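Local coordinates for protein metazoan TIR-STING fusion (Crassostrea gigas, PDB 6WT6) that is of unknown function but joins a TIR domain to a STING ligand-binding domain in one chain and assembles as two copies, at residues Y310-L313 against K314-D318; W181-Y185 against G186-I190; D318-P321 against E322-K325; L192-L195 against D196-V199. All blocks are in the same frame, centred on the assembly; numbering follows the deposited sequence.

Contacts 2, 4, 1 and 3 follow one another from the N terminus. All are local, and none nests in or crosses another. Contacts 2 and 4 are successive segments of helix 176-204, and contact 1 lies in helix 299-319. Contact 3 closes a turn where that helix gives way to the loop before strand 327-332, and it shares Asp318 with contact 1. In space the four gather within the STING domain. Ile316 and Leu317 of contact 1 pack on Trp181, Tyr184 and Leu188 of contact 2. Lys189 of contact 2 is salt-bridged to Glu322 of contact 3, and Cys323 of contact 3 packs on Leu192 and Pro193 of contact 4.

Contact 1 of 4, residues Y310-L313 against K314-D318; sequences YLTL and KRILD
The carbonyls of Tyr310, Leu311, Thr312 and Leu313 each accept the N-H of the residue four places on, Lys314 to Leu317, in one unbroken alpha-helical run. The length ranges from 3.0 Å for Arg315 N to Leu311 O up to 3.2 Å for Lys314 N to Tyr310 O. Between side chains, the clearest contact is a CH-pi one: Lys314 CD stands 3.6 Å from the centroid of the Tyr310 ring, above one face and displaced toward the rim. Tyr310 has CG anti to its backbone N (chi1 179°) and Lys314 holds CG beside its own (chi1 -68°), which brings CD over the face; the bend at chi3 (86°) then turns CE toward the phenol, 3.6 Å from Tyr310 OH. The phenol itself hydrogen-bonds Asp79 of the second subunit.

The helix is 299-319, one of the helices of the STING ligand-binding domain. Leu313 and Leu317 touch strand 327-332 and also meet Tyr183 and Leu188 of helix 176-204, while Thr312 and Ile316 face that helix. Leu317 CD1 reaches Leu313 CG at 3.9 Å. Ile316 CD1 comes to 4.1 Å from Thr312 CG2, and the threonine hydroxyl is hydrogen-bonded one turn back to Arg308 O.

Arg315 differs in kind: Leu311 CG lies over one face of its guanidinium, and Leu311 CD2 approaches Arg315 NH2 at 3.6 Å. Arg315 NH1 has a long, weak ion pair with Asp110 of the second subunit and lies near Arg115 of the same subunit, a like charge.

Contact 2 of 4, residues W181-Y185 against G186-I190; sequences WGYYY and GYLKI
Tyr183 and Tyr184 both hold CG anti to the backbone N (chi1 -174° and 179°), which swings each ring forward along the helix onto residues of the next turn. Leu188 CG sits over one face of the Tyr183 ring, 4.0 Å from its centroid, while Tyr187 runs alongside: the two rings are nearly parallel but slid apart, with Tyr183 CE1 at 3.5 Å from Tyr187 CD2. The backbone sets Lys189 CB above the centre of the Tyr184 ring, 3.9 Å from the centroid; the bend at chi2 (59°) then carries Lys189 CD to 3.3 Å from Tyr184 OH.

The register behind these pairs is that of a pi-type turn in helix 176-204 of the STING domain. Leu188 N bonds Tyr183 O at 3.0 Å and Lys189 N bonds Tyr184 O at 2.7 Å, both five residues back. Tyr184 O takes a second bond, from Tyr187 N on the opposite face of its plane.

The Tyr184 and Lys189 side chains run alongside each other in the same direction and converge on Asp320: the phenol as a probable hydrogen-bond partner, the ammonium by a salt bridge it also makes to Glu322. The ammonium would tend to stabilise both carboxylates as anions.

Contact 3 of 4, residues D318-P321 against E322-K325; sequences DTDP and ECSK
Asp320, Ser324 and Glu322 carry this turn, and the carbonyl of Asp320 is where most of its bonds meet. Ser324 N lies nearly along the C=O axis of Asp320, at 3.0 Å from Asp320 O. Cys323 N reaches the same oxygen at 3.1 Å, but from well above the carbonyl plane, 59° out of it. Ser324 OG adds a weak bond at 3.4 Å to Asp320 O. Its chi1 of 61° puts the hydroxyl between the backbone N and carbonyl carbon, turned back to that oxygen, while Ser324 CB packs 3.6 Å from Asp318 OD1; Asp318 OD2 is hydrogen-bonded to His82 of the second subunit.

The side chain of Asp320 bonds the start of the turn: Glu322 N donates to Asp320 OD1 at 3.3 Å, a bond to the residue two places on and hence an Asx turn; the donor stands above the carboxylate plane. Together with the bonds to Asp320 O this makes an Asx motif. It falls directly behind helix 299-319, Asp320 being the first residue to leave helical torsions, and it bends the chain toward strand 327-332 of the STING domain.

Glu322 CG also lies 3.2 Å from Asp320 OD1, and from there the glutamate chain runs extended. Its OE2 ends 4.3 Å from Asp320 OD2, the partner of Tyr184 OH, a like-charge proximity probably eased by the ammonium of Lys189 between them. Cys323 SG is turned toward helix 176-204, touching Leu192 and Pro193. On Pro321 O a water donates at 2.7 Å; its other link, to Ser324 O, is doubtfully short.

Contact 4 of 4, residues L192-L195 against D196-V199; sequences LPDL and DKTV
Asp194 O is approached by three donors, all weakly: Thr198 N at 3.3 Å from Asp194 O, Thr198 OG1 at 3.4 Å and Lys197 N at 3.2 Å. The last makes an N-H...O angle of just 125°, poor for a helical bond. The hydroxyl takes part because Thr198 carries OG1 beside its own backbone N (chi1 -52°), facing back down the helix. One residue on, matters are regular again: Val199 N donates to Leu195 O at 2.8 Å, nearly along the carbonyl direction.

Beside that bond, Leu195 CD2 and Val199 CG2 come within 3.6 Å of each other, and the same two side chains press on Leu216 of strand 212-221 and on Leu243 of strand 238-243 respectively.

On the polar flank, Asp194 OD1 lies 3.8 Å from Lys197 CE, so the acid borders the lysine methylenes and not the ammonium. Asp196 turns its CG between backbone N and carbonyl carbon (chi1 64°), which brings OD1 back toward Pro193 O and into a weak, bent bond from Lys197 N. The other oxygen, OD2, is salt-bridged to Arg200.

The loose bonding on Asp194 O comes just after a break in the pattern. Leu195 N bonds Leu192 O at 3.0 Å, three residues back, while the nitrogens of Pro193 and Asp194 make no bond to the preceding turn. Pro193 N has no hydrogen to give; Pro193 O, for its part, accepts from Lys326 NZ. This is a proline kink, here bending the long helix 176-204 of the STING domain where it runs onto the mixed sheet.

Contact 1 of 4, residues Y310-L313 against K314-D318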
loop_
_atom_site.group_PDB
_atom_site.type_symbol
_atom_site.label_atom_id
_atom_site.label_comp_id
_atom_site.label_asym_id
_atom_site.label_seq_id
_atom_site.Cartn_x
_atom_site.Cartn_y
_atom_site.Cartn_z
ATOM N N TYR A 310 -5.254 8.029 5.860
ATOM C CA TYR A 310 -6.431 8.867 6.057
ATOM C C TYR A 310 -6.559 9.904 4.950
ATOM O O TYR A 310 -7.648 10.119 4.405
ATOM C CB TYR A 310 -6.337 9.528 7.436
ATOM C CG TYR A 310 -7.459 10.468 7.805
ATOM C CD1 TYR A 310 -8.764 10.013 7.926
ATOM C CD2 TYR A 310 -7.204 11.803 8.074
ATOM C CE1 TYR A 310 -9.784 10.872 8.277
ATOM C CE2 TYR A 310 -8.215 12.668 8.426
ATOM C CZ TYR A 310 -9.503 12.197 8.529
ATOM O OH TYR A 310 -10.516 13.057 8.878
ATOM N N LEU A 311 -5.446 10.537 4.585
ATOM C CA LEU A 311 -5.462 11.545 3.532
ATOM C C LEU A 311 -5.732 10.925 2.162
ATOM O O LEU A 311 -6.487 11.486 1.358
ATOM C CB LEU A 311 -4.133 12.294 3.537
ATOM C CG LEU A 311 -3.850 13.327 2.451
ATOM C CD1 LEU A 311 -4.965 14.358 2.395
ATOM C CD2 LEU A 311 -2.509 13.993 2.729
ATOM N N THR A 312 -5.122 9.772 1.876
ATOM C CA THR A 312 -5.296 9.159 0.563
ATOM C C THR A 312 -6.723 8.660 0.373
ATOM O O THR A 312 -7.302 8.810 -0.710
ATOM C CB THR A 312 -4.301 8.013 0.377
ATOM O OG1 THR A 312 -2.971 8.489 0.612
ATOM C CG2 THR A 312 -4.392 7.465 -1.041
ATOM N N LEU A 313 -7.306 8.063 1.415
ATOM C CA LEU A 313 -8.691 7.617 1.325
ATOM C C LEU A 313 -9.628 8.793 1.066
ATOM O O LEU A 313 -10.582 8.676 0.288
ATOM C CB LEU A 313 -9.083 6.877 2.607
ATOM C CG LEU A 313 -10.462 6.211 2.646
ATOM C CD1 LEU A 313 -10.616 5.174 1.531
ATOM C CD2 LEU A 313 -10.715 5.575 4.006
ATOM N N LYS A 314 -9.358 9.942 1.689
ATOM C CA LYS A 314 -10.241 11.089 1.501
ATOM C C LYS A 314 -10.090 11.703 0.114
ATOM O O LYS A 314 -11.058 12.250 -0.424
ATOM C CB LYS A 314 -9.982 12.130 2.589
ATOM C CG LYS A 314 -10.400 11.657 3.969
ATOM C CD LYS A 314 -9.863 12.560 5.066
ATOM C CE LYS A 314 -10.785 13.738 5.321
ATOM N NZ LYS A 314 -10.316 14.972 4.651
ATOM N N ARG A 315 -8.896 11.627 -0.482
ATOM C CA ARG A 315 -8.733 12.102 -1.851
ATOM C C ARG A 315 -9.532 11.244 -2.824
ATOM O O ARG A 315 -10.160 11.763 -3.754
ATOM C CB ARG A 315 -7.256 12.102 -2.247
ATOM C CG ARG A 315 -6.354 12.945 -1.366
ATOM C CD ARG A 315 -5.445 13.816 -2.208
ATOM N NE ARG A 315 -4.319 14.347 -1.448
ATOM C CZ ARG A 315 -3.083 13.867 -1.522
ATOM N NH1 ARG A 315 -2.817 12.847 -2.328
ATOM N NH2 ARG A 315 -2.111 14.408 -0.801
ATOM N N ILE A 316 -9.519 9.925 -2.623
ATOM C CA ILE A 316 -10.232 9.023 -3.521
ATOM C C ILE A 316 -11.737 9.206 -3.378
ATOM O O ILE A 316 -12.462 9.303 -4.375
ATOM C CB ILE A 316 -9.811 7.569 -3.248
ATOM C CG1 ILE A 316 -8.311 7.393 -3.489
ATOM C CG2 ILE A 316 -10.617 6.609 -4.105
ATOM C CD1 ILE A 316 -7.780 6.078 -2.991
ATOM N N LEU A 317 -12.229 9.255 -2.137
ATOM C CA LEU A 317 -13.667 9.368 -1.914
ATOM C C LEU A 317 -14.213 10.688 -2.445
ATOM O O LEU A 317 -15.264 10.712 -3.099
ATOM C CB LEU A 317 -13.986 9.213 -0.424
ATOM C CG LEU A 317 -13.732 7.836 0.206
ATOM C CD1 LEU A 317 -13.914 7.880 1.718
ATOM C CD2 LEU A 317 -14.632 6.768 -0.402
ATOM N N ASP A 318 -13.515 11.798 -2.186
ATOM C CA ASP A 318 -13.993 13.092 -2.665
ATOM C C ASP A 318 -13.827 13.255 -4.169
ATOM O O ASP A 318 -14.493 14.105 -4.765
ATOM C CB ASP A 318 -13.284 14.230 -1.933
ATOM C CG ASP A 318 -13.757 14.380 -0.506
ATOM O OD1 ASP A 318 -14.864 13.892 -0.198
ATOM O OD2 ASP A 318 -13.027 14.982 0.308
#

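Contact 2 of 4, residues W181-Y185 against G186-I190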
loop_
_atom_site.group_PDB
_atom_site.type_symbol
_atom_site.label_atom_id
_atom_site.label_comp_id
_atom_site.label_asym_id
_atom_site.label_seq_id
_atom_site.Cartn_x
_atom_site.Cartn_y
_atom_site.Cartn_z
ATOM N N TRP A 181 -6.697 2.223 -1.684
ATOM C CA TRP A 181 -7.303 1.700 -2.910
ATOM C C TRP A 181 -7.943 0.336 -2.675
ATOM O O TRP A 181 -9.009 0.042 -3.227
ATOM C CB TRP A 181 -6.264 1.621 -4.029
ATOM C CG TRP A 181 -5.922 2.958 -4.622
ATOM C CD1 TRP A 181 -4.769 3.665 -4.440
ATOM C CD2 TRP A 181 -6.745 3.749 -5.488
ATOM N NE1 TRP A 181 -4.822 4.845 -5.142
ATOM C CE2 TRP A 181 -6.024 4.922 -5.793
ATOM C CE3 TRP A 181 -8.021 3.579 -6.036
ATOM C CZ2 TRP A 181 -6.535 5.920 -6.621
ATOM C CZ3 TRP A 181 -8.527 4.573 -6.859
ATOM C CH2 TRP A 181 -7.784 5.726 -7.145
ATOM N N GLY A 182 -7.318 -0.504 -1.845
ATOM C CA GLY A 182 -7.912 -1.795 -1.529
ATOM C C GLY A 182 -9.195 -1.675 -0.727
ATOM O O GLY A 182 -10.133 -2.454 -0.918
ATOM N N TYR A 183 -9.254 -0.704 0.185
ATOM C CA TYR A 183 -10.468 -0.481 0.966
ATOM C C TYR A 183 -11.556 0.150 0.108
ATOM O O TYR A 183 -12.740 -0.169 0.267
ATOM C CB TYR A 183 -10.135 0.388 2.183
ATOM C CG TYR A 183 -11.252 0.617 3.184
ATOM C CD1 TYR A 183 -12.015 -0.437 3.674
ATOM C CD2 TYR A 183 -11.501 1.890 3.684
ATOM C CE1 TYR A 183 -13.020 -0.221 4.610
ATOM C CE2 TYR A 183 -12.495 2.116 4.616
ATOM C CZ TYR A 183 -13.249 1.066 5.076
ATOM O OH TYR A 183 -14.236 1.318 6.002
ATOM N N TYR A 184 -11.166 1.025 -0.818
ATOM C CA TYR A 184 -12.082 1.631 -1.776
ATOM C C TYR A 184 -12.713 0.578 -2.683
ATOM O O TYR A 184 -13.900 0.269 -2.540
ATOM C CB TYR A 184 -11.340 2.685 -2.602
ATOM C CG TYR A 184 -12.166 3.376 -3.660
ATOM C CD1 TYR A 184 -13.199 4.235 -3.314
ATOM C CD2 TYR A 184 -11.893 3.189 -5.008
ATOM C CE1 TYR A 184 -13.948 4.878 -4.280
ATOM C CE2 TYR A 184 -12.637 3.830 -5.984
ATOM C CZ TYR A 184 -13.660 4.670 -5.617
ATOM O OH TYR A 184 -14.399 5.306 -6.584
ATOM N N TYR A 185 -11.930 0.005 -3.605
ATOM C CA TYR A 185 -12.501 -0.907 -4.598
ATOM C C TYR A 185 -12.988 -2.215 -3.998
ATOM O O TYR A 185 -13.858 -2.862 -4.590
ATOM C CB TYR A 185 -11.491 -1.210 -5.715
ATOM C CG TYR A 185 -11.460 -0.162 -6.797
ATOM C CD1 TYR A 185 -12.541 0.010 -7.654
ATOM C CD2 TYR A 185 -10.358 0.661 -6.957
ATOM C CE1 TYR A 185 -12.522 0.978 -8.643
ATOM C CE2 TYR A 185 -10.328 1.622 -7.942
ATOM C CZ TYR A 185 -11.412 1.775 -8.777
ATOM O OH TYR A 185 -11.374 2.737 -9.748
ATOM N N GLY A 186 -12.449 -2.625 -2.854
ATOM C CA GLY A 186 -12.901 -3.863 -2.254
ATOM C C GLY A 186 -14.142 -3.746 -1.403
ATOM O O GLY A 186 -14.712 -4.774 -1.029
ATOM N N TYR A 187 -14.594 -2.528 -1.104
ATOM C CA TYR A 187 -15.662 -2.356 -0.125
ATOM C C TYR A 187 -16.423 -1.047 -0.302
ATOM O O TYR A 187 -17.617 -1.060 -0.621
ATOM C CB TYR A 187 -15.080 -2.436 1.297
ATOM C CG TYR A 187 -16.105 -2.321 2.403
ATOM C CD1 TYR A 187 -17.092 -3.287 2.567
ATOM C CD2 TYR A 187 -16.078 -1.259 3.296
ATOM C CE1 TYR A 187 -18.035 -3.188 3.583
ATOM C CE2 TYR A 187 -17.014 -1.157 4.321
ATOM C CZ TYR A 187 -17.989 -2.121 4.456
ATOM O OH TYR A 187 -18.922 -2.025 5.464
ATOM N N LEU A 188 -15.747 0.088 -0.077
ATOM C CA LEU A 188 -16.442 1.373 -0.064
ATOM C C LEU A 188 -17.107 1.658 -1.408
ATOM O O LEU A 188 -18.281 2.042 -1.459
ATOM C CB LEU A 188 -15.473 2.494 0.322
ATOM C CG LEU A 188 -15.002 2.534 1.788
ATOM C CD1 LEU A 188 -14.230 3.819 2.097
ATOM C CD2 LEU A 188 -16.175 2.374 2.743
ATOM N N LYS A 189 -16.381 1.447 -2.509
ATOM C CA LYS A 189 -16.935 1.674 -3.843
ATOM C C LYS A 189 -18.162 0.808 -4.107
ATOM O O LYS A 189 -19.022 1.191 -4.911
ATOM C CB LYS A 189 -15.859 1.421 -4.906
ATOM C CG LYS A 189 -16.289 1.644 -6.353
ATOM C CD LYS A 189 -16.783 3.066 -6.598
ATOM C CE LYS A 189 -17.017 3.318 -8.079
ATOM N NZ LYS A 189 -17.539 4.684 -8.355
ATOM N N ILE A 190 -18.282 -0.328 -3.419
ATOM C CA ILE A 190 -19.408 -1.231 -3.639
ATOM C C ILE A 190 -20.641 -0.773 -2.864
ATOM O O ILE A 190 -21.753 -0.738 -3.405
ATOM C CB ILE A 190 -19.013 -2.669 -3.259
ATOM C CG1 ILE A 190 -17.767 -3.096 -4.031
ATOM C CG2 ILE A 190 -20.167 -3.626 -3.515
ATOM C CD1 ILE A 190 -17.138 -4.380 -3.519
#

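Contact 3 of 4, residues D318-P321 against E322-K325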
loop_
_atom_site.group_PDB
_atom_site.type_symbol
_atom_site.label_atom_id
_atom_site.label_comp_id
_atom_site.label_asym_id
_atom_site.label_seq_id
_atom_site.Cartn_x
_atom_site.Cartn_y
_atom_site.Cartn_z
ATOM N N ASP A 318 -13.515 11.798 -2.186
ATOM C CA ASP A 318 -13.993 13.092 -2.665
ATOM C C ASP A 318 -13.827 13.255 -4.169
ATOM O O ASP A 318 -14.493 14.105 -4.765
ATOM C CB ASP A 318 -13.284 14.230 -1.933
ATOM C CG ASP A 318 -13.757 14.380 -0.506
ATOM O OD1 ASP A 318 -14.864 13.892 -0.198
ATOM O OD2 ASP A 318 -13.027 14.982 0.308
ATOM N N THR A 319 -12.955 12.463 -4.792
ATOM C CA THR A 319 -12.853 12.461 -6.246
ATOM C C THR A 319 -14.056 11.776 -6.888
ATOM O O THR A 319 -14.482 12.166 -7.982
ATOM C CB THR A 319 -11.544 11.778 -6.662
ATOM O OG1 THR A 319 -10.459 12.703 -6.526
ATOM C CG2 THR A 319 -11.603 11.264 -8.101
ATOM N N ASP A 320 -14.628 10.782 -6.211
ATOM C CA ASP A 320 -15.724 9.996 -6.759
ATOM C C ASP A 320 -17.048 10.638 -6.363
ATOM O O ASP A 320 -17.385 10.646 -5.171
ATOM C CB ASP A 320 -15.643 8.563 -6.252
ATOM C CG ASP A 320 -16.648 7.645 -6.905
ATOM O OD1 ASP A 320 -17.545 8.137 -7.620
ATOM O OD2 ASP A 320 -16.535 6.419 -6.703
ATOM N N PRO A 321 -17.828 11.168 -7.309
ATOM C CA PRO A 321 -19.036 11.919 -6.925
ATOM C C PRO A 321 -20.124 11.068 -6.288
ATOM O O PRO A 321 -20.920 11.598 -5.502
ATOM C CB PRO A 321 -19.505 12.532 -8.254
ATOM C CG PRO A 321 -18.272 12.545 -9.120
ATOM C CD PRO A 321 -17.530 11.298 -8.745
ATOM N N GLU A 322 -20.193 9.777 -6.596
ATOM C CA GLU A 322 -21.196 8.904 -6.000
ATOM C C GLU A 322 -20.747 8.302 -4.671
ATOM O O GLU A 322 -21.524 7.571 -4.049
ATOM C CB GLU A 322 -21.578 7.778 -6.981
ATOM C CG GLU A 322 -20.443 6.836 -7.359
ATOM C CD GLU A 322 -20.926 5.606 -8.117
ATOM O OE1 GLU A 322 -22.109 5.568 -8.513
ATOM O OE2 GLU A 322 -20.121 4.671 -8.311
ATOM N N CYS A 323 -19.525 8.593 -4.217
ATOM C CA CYS A 323 -19.042 8.128 -2.922
ATOM C C CYS A 323 -18.777 9.245 -1.926
ATOM O O CYS A 323 -18.878 9.007 -0.720
ATOM C CB CYS A 323 -17.752 7.305 -3.078
ATOM S SG CYS A 323 -17.999 5.607 -3.645
ATOM N N SER A 324 -18.427 10.444 -2.384
ATOM C CA SER A 324 -18.225 11.547 -1.458
ATOM C C SER A 324 -19.550 11.941 -0.816
ATOM O O SER A 324 -20.623 11.783 -1.405
ATOM C CB SER A 324 -17.603 12.745 -2.173
ATOM O OG SER A 324 -18.451 13.219 -3.196
ATOM N N LYS A 325 -19.466 12.438 0.416
ATOM C CA LYS A 325 -20.618 12.768 1.249
ATOM C C LYS A 325 -21.486 11.553 1.563
ATOM O O LYS A 325 -22.629 11.714 2.006
ATOM C CB LYS A 325 -21.478 13.874 0.614
ATOM C CG LYS A 325 -20.746 15.184 0.360
ATOM C CD LYS A 325 -21.660 16.211 -0.303
ATOM C CE LYS A 325 -22.189 15.713 -1.652
ATOM N NZ LYS A 325 -22.997 16.748 -2.367
HETATM O O HOH W 1 -22.040 10.853 -3.172
#

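Contact 4 of 4, residues L192-L195 against D196-V199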
loop_
_atom_site.group_PDB
_atom_site.type_symbol
_atom_site.label_atom_id
_atom_site.label_comp_id
_atom_site.label_asym_id
_atom_site.label_seq_id
_atom_site.Cartn_x
_atom_site.Cartn_y
_atom_site.Cartn_z
ATOM N N LEU A 192 -21.077 2.201 -0.691
ATOM C CA LEU A 192 -21.401 3.613 -0.474
ATOM C C LEU A 192 -22.349 4.223 -1.509
ATOM O O LEU A 192 -23.238 4.992 -1.100
ATOM C CB LEU A 192 -20.116 4.452 -0.399
ATOM C CG LEU A 192 -19.207 4.361 0.838
ATOM C CD1 LEU A 192 -18.197 5.508 0.853
ATOM C CD2 LEU A 192 -20.004 4.330 2.145
ATOM N N PRO A 193 -22.219 3.963 -2.826
ATOM C CA PRO A 193 -23.019 4.727 -3.806
ATOM C C PRO A 193 -24.515 4.769 -3.537
ATOM O O PRO A 193 -25.133 5.818 -3.754
ATOM C CB PRO A 193 -22.706 4.016 -5.129
ATOM C CG PRO A 193 -21.331 3.521 -4.949
ATOM C CD PRO A 193 -21.241 3.093 -3.509
ATOM N N ASP A 194 -25.119 3.679 -3.070
ATOM C CA ASP A 194 -26.548 3.670 -2.781
ATOM C C ASP A 194 -26.860 3.507 -1.297
ATOM O O ASP A 194 -28.024 3.298 -0.941
ATOM C CB ASP A 194 -27.248 2.572 -3.589
ATOM C CG ASP A 194 -27.477 2.969 -5.041
ATOM O OD1 ASP A 194 -27.467 4.185 -5.337
ATOM O OD2 ASP A 194 -27.675 2.067 -5.886
ATOM N N LEU A 195 -25.858 3.619 -0.421
ATOM C CA LEU A 195 -26.092 3.393 1.004
ATOM C C LEU A 195 -27.013 4.453 1.601
ATOM O O LEU A 195 -27.846 4.141 2.462
ATOM C CB LEU A 195 -24.758 3.346 1.749
ATOM C CG LEU A 195 -24.736 3.121 3.263
ATOM C CD1 LEU A 195 -23.534 2.271 3.641
ATOM C CD2 LEU A 195 -24.676 4.451 3.997
ATOM N N ASP A 196 -26.884 5.710 1.157
ATOM C CA ASP A 196 -27.743 6.772 1.676
ATOM C C ASP A 196 -29.220 6.472 1.441
ATOM O O ASP A 196 -30.067 6.839 2.264
ATOM C CB ASP A 196 -27.367 8.114 1.047
ATOM C CG ASP A 196 -27.599 8.147 -0.459
ATOM O OD1 ASP A 196 -27.501 7.085 -1.113
ATOM O OD2 ASP A 196 -27.878 9.245 -0.990
ATOM N N LYS A 197 -29.549 5.807 0.332
ATOM C CA LYS A 197 -30.923 5.367 0.118
ATOM C C LYS A 197 -31.322 4.303 1.132
ATOM O O LYS A 197 -32.423 4.345 1.690
ATOM C CB LYS A 197 -31.092 4.834 -1.306
ATOM C CG LYS A 197 -30.823 5.853 -2.396
ATOM C CD LYS A 197 -31.002 5.235 -3.769
ATOM C CE LYS A 197 -30.673 6.233 -4.864
ATOM N NZ LYS A 197 -31.491 7.472 -4.752
ATOM N N THR A 198 -30.437 3.336 1.380
ATOM C CA THR A 198 -30.741 2.285 2.345
ATOM C C THR A 198 -30.960 2.866 3.735
ATOM O O THR A 198 -31.865 2.440 4.462
ATOM C CB THR A 198 -29.613 1.253 2.363
ATOM O OG1 THR A 198 -29.356 0.811 1.022
ATOM C CG2 THR A 198 -29.991 0.052 3.214
ATOM N N VAL A 199 -30.143 3.854 4.113
ATOM C CA VAL A 199 -30.238 4.450 5.442
ATOM C C VAL A 199 -31.548 5.211 5.593
ATOM O O VAL A 199 -32.241 5.088 6.611
ATOM C CB VAL A 199 -29.021 5.356 5.704
ATOM C CG1 VAL A 199 -29.227 6.191 6.958
ATOM C CG2 VAL A 199 -27.766 4.518 5.827
#